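Local coordinates for ESX-1 secretion system protein EccA1 (Mycobacterium tuberculosis, PDB 4F3V), which is an ATPase of the ESX-1 type VII secretion system, here its N-terminal TPR domain, and may supply energy for exporting ESX-1 substrates, at residues V143-A148 and D267-G272. Residues are numbered along the deposited sequence; the frame is centred on the assembly and turned at random.
Sequences VVYGAA and DPWDPG
A148 O, just past the end of helix 134-147, has the ring of P271 against it, CG 3.7 Å away, and accepts a hydrogen bond from R265 NH1. The same NH1 also hydrogen-bonds to P268 O in the loop after helix 259-263, and so ties together two backbones that share no direct hydrogen bond here. W269 carries most of the contact, its indole reaching across to the helix. Its CG lies beside the backbone N and anti to the carbonyl carbon (chi1 -65°), which sends the six-membered ring toward V144, Y145 and A148. A148 CB comes in at the indole edge, in the ring plane, 3.4 Å from W269 CE3, a close fit where the two backbones also run nearest. Farther out, Y145 CE1 lies 3.7 Å from W269 CH2; the rings meet rim to rim with planes only 14° apart, neither covering the other's face. V144 completes the patch: CG1, anti to its own backbone N (chi1 177°), lies 4.1 Å from W269 CZ3. Y118 and the cation of R150 also meet the tryptophan, joining helix 118-125 and the loop after helix 134-147 to the same site; a sulfate, probably from the crystallisation liquor, lies about 3 Å from the W269 side chain. The loop is shaped by two successive Asx turns. D267 OD1 takes the amide of W269 at 3.0 Å, from above the carboxylate plane, within a type I turn closed by D270 N to D267 O; D270 OD1 takes G272 N at 2.9 Å in similar fashion. This loop near the end of the TPR fragment is thus docked on a helix end by apolar and aromatic packing, while R265 hydrogen-bonds to a carbonyl on each segment.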
ATOM      1  N   VAL A 143      -3.132  -5.635   3.368  1.00 14.76           N
ATOM      2  CA  VAL A 143      -3.481  -4.693   2.312  1.00 14.32           C
ATOM      3  C   VAL A 143      -4.367  -5.342   1.232  1.00 14.08           C
ATOM      4  O   VAL A 143      -5.391  -4.790   0.855  1.00 13.99           O
ATOM      5  CB  VAL A 143      -2.225  -4.047   1.648  1.00 13.92           C
ATOM      6  CG1 VAL A 143      -2.606  -3.357   0.357  1.00 13.55           C
ATOM      7  CG2 VAL A 143      -1.513  -3.076   2.605  1.00 14.01           C
ATOM      8  N   VAL A 144      -3.967  -6.518   0.745  1.00 13.90           N
ATOM      9  CA  VAL A 144      -4.692  -7.212  -0.299  1.00 13.95           C
ATOM     10  C   VAL A 144      -6.081  -7.660   0.183  1.00 14.44           C
ATOM     11  O   VAL A 144      -7.114  -7.410  -0.492  1.00 14.16           O
ATOM     12  CB  VAL A 144      -3.889  -8.417  -0.837  1.00 14.28           C
ATOM     13  CG1 VAL A 144      -4.681  -9.216  -1.900  1.00 13.94           C
ATOM     14  CG2 VAL A 144      -2.547  -7.947  -1.375  1.00 13.62           C
ATOM     15  N   TYR A 145      -6.114  -8.307   1.346  1.00 14.58           N
ATOM     16  CA  TYR A 145      -7.372  -8.776   1.923  1.00 14.95           C
ATOM     17  C   TYR A 145      -8.296  -7.572   2.236  1.00 14.92           C
ATOM     18  O   TYR A 145      -9.510  -7.641   2.017  1.00 15.19           O
ATOM     19  CB  TYR A 145      -7.119  -9.618   3.199  1.00 15.09           C
ATOM     20  CG  TYR A 145      -6.598 -11.034   2.954  1.00 15.74           C
ATOM     21  CD1 TYR A 145      -7.178 -11.879   1.994  1.00 16.07           C
ATOM     22  CD2 TYR A 145      -5.576 -11.553   3.732  1.00 16.58           C
ATOM     23  CE1 TYR A 145      -6.702 -13.161   1.773  1.00 16.80           C
ATOM     24  CE2 TYR A 145      -5.112 -12.840   3.545  1.00 16.77           C
ATOM     25  CZ  TYR A 145      -5.686 -13.647   2.585  1.00 17.14           C
ATOM     26  OH  TYR A 145      -5.178 -14.894   2.432  1.00 17.61           O
ATOM     27  N   GLY A 146      -7.725  -6.482   2.739  1.00 14.58           N
ATOM     28  CA  GLY A 146      -8.523  -5.283   3.071  1.00 14.96           C
ATOM     29  C   GLY A 146      -9.165  -4.700   1.835  1.00 15.47           C
ATOM     30  O   GLY A 146     -10.335  -4.279   1.868  1.00 15.44           O
ATOM     31  N   ALA A 147      -8.406  -4.696   0.727  1.00 15.56           N
ATOM     32  CA  ALA A 147      -8.917  -4.182  -0.541  1.00 16.12           C
ATOM     33  C   ALA A 147     -10.169  -4.946  -0.983  1.00 16.76           C
ATOM     34  O   ALA A 147     -11.108  -4.351  -1.517  1.00 17.62           O
ATOM     35  CB  ALA A 147      -7.848  -4.189  -1.634  1.00 15.95           C
ATOM     36  N   ALA A 148     -10.199  -6.238  -0.683  1.00 16.13           N
ATOM     37  CA  ALA A 148     -11.326  -7.121  -1.022  1.00 16.37           C
ATOM     38  C   ALA A 148     -12.364  -7.231   0.102  1.00 16.50           C
ATOM     39  O   ALA A 148     -13.271  -8.097   0.061  1.00 15.98           O
ATOM     40  CB  ALA A 148     -10.786  -8.527  -1.372  1.00 15.31           C
ATOM     41  N   ASP A 267     -17.882 -15.665  -4.324  1.00 21.64           N
ATOM     42  CA  ASP A 267     -16.482 -15.405  -4.647  1.00 21.41           C
ATOM     43  C   ASP A 267     -15.883 -14.601  -3.491  1.00 20.17           C
ATOM     44  O   ASP A 267     -16.246 -13.451  -3.312  1.00 19.20           O
ATOM     45  CB  ASP A 267     -16.410 -14.615  -5.939  1.00 22.72           C
ATOM     46  CG  ASP A 267     -14.987 -14.144  -6.289  1.00 23.87           C
ATOM     47  OD1 ASP A 267     -14.012 -14.380  -5.543  1.00 23.77           O
ATOM     48  OD2 ASP A 267     -14.870 -13.523  -7.353  1.00 25.99           O
ATOM     49  N   PRO A 268     -14.985 -15.211  -2.704  1.00 20.00           N
ATOM     50  CA  PRO A 268     -14.427 -14.581  -1.512  1.00 19.79           C
ATOM     51  C   PRO A 268     -13.830 -13.193  -1.795  1.00 18.85           C
ATOM     52  O   PRO A 268     -13.802 -12.359  -0.907  1.00 18.71           O
ATOM     53  CB  PRO A 268     -13.300 -15.533  -1.070  1.00 20.93           C
ATOM     54  CG  PRO A 268     -13.377 -16.720  -1.923  1.00 22.46           C
ATOM     55  CD  PRO A 268     -14.495 -16.587  -2.907  1.00 21.91           C
ATOM     56  N   TRP A 269     -13.354 -12.965  -3.021  1.00 18.56           N
ATOM     57  CA  TRP A 269     -12.766 -11.661  -3.399  1.00 18.96           C
ATOM     58  C   TRP A 269     -13.783 -10.592  -3.698  1.00 19.62           C
ATOM     59  O   TRP A 269     -13.417  -9.432  -3.902  1.00 20.37           O
ATOM     60  CB  TRP A 269     -11.860 -11.846  -4.601  1.00 19.58           C
ATOM     61  CG  TRP A 269     -10.642 -12.703  -4.330  1.00 19.79           C
ATOM     62  CD1 TRP A 269     -10.304 -13.927  -4.934  1.00 20.86           C
ATOM     63  CD2 TRP A 269      -9.552 -12.433  -3.390  1.00 20.02           C
ATOM     64  NE1 TRP A 269      -9.104 -14.404  -4.455  1.00 21.28           N
ATOM     65  CE2 TRP A 269      -8.601 -13.557  -3.516  1.00 21.25           C
ATOM     66  CE3 TRP A 269      -9.265 -11.410  -2.501  1.00 20.06           C
ATOM     67  CZ2 TRP A 269      -7.431 -13.625  -2.768  1.00 21.82           C
ATOM     68  CZ3 TRP A 269      -8.081 -11.492  -1.751  1.00 20.95           C
ATOM     69  CH2 TRP A 269      -7.182 -12.580  -1.889  1.00 21.87           C
ATOM     70  N   ASP A 270     -15.063 -10.961  -3.763  1.00 20.06           N
ATOM     71  CA  ASP A 270     -16.131 -10.062  -4.202  1.00 20.89           C
ATOM     72  C   ASP A 270     -17.185  -9.848  -3.092  1.00 20.75           C
ATOM     73  O   ASP A 270     -18.055 -10.693  -2.869  1.00 19.09           O
ATOM     74  CB  ASP A 270     -16.793 -10.612  -5.474  1.00 22.59           C
ATOM     75  CG  ASP A 270     -17.848  -9.664  -6.059  1.00 24.40           C
ATOM     76  OD1 ASP A 270     -18.063  -8.559  -5.529  1.00 25.46           O
ATOM     77  OD2 ASP A 270     -18.482 -10.028  -7.063  1.00 27.39           O
ATOM     78  N   PRO A 271     -17.109  -8.694  -2.412  1.00 20.52           N
ATOM     79  CA  PRO A 271     -18.050  -8.383  -1.365  1.00 21.07           C
ATOM     80  C   PRO A 271     -19.495  -8.321  -1.852  1.00 22.83           C
ATOM     81  O   PRO A 271     -20.414  -8.505  -1.047  1.00 23.94           O
ATOM     82  CB  PRO A 271     -17.623  -6.985  -0.888  1.00 21.24           C
ATOM     83  CG  PRO A 271     -16.300  -6.734  -1.490  1.00 21.16           C
ATOM     84  CD  PRO A 271     -16.186  -7.585  -2.698  1.00 20.93           C
ATOM     85  N   GLY A 272     -19.692  -8.085  -3.151  1.00 23.65           N
ATOM     86  CA  GLY A 272     -21.021  -8.082  -3.744  1.00 25.80           C
ATOM     87  C   GLY A 272     -21.663  -9.450  -3.910  1.00 26.88           C
ATOM     88  O   GLY A 272     -22.822  -9.529  -4.258  1.00 28.41           O
TER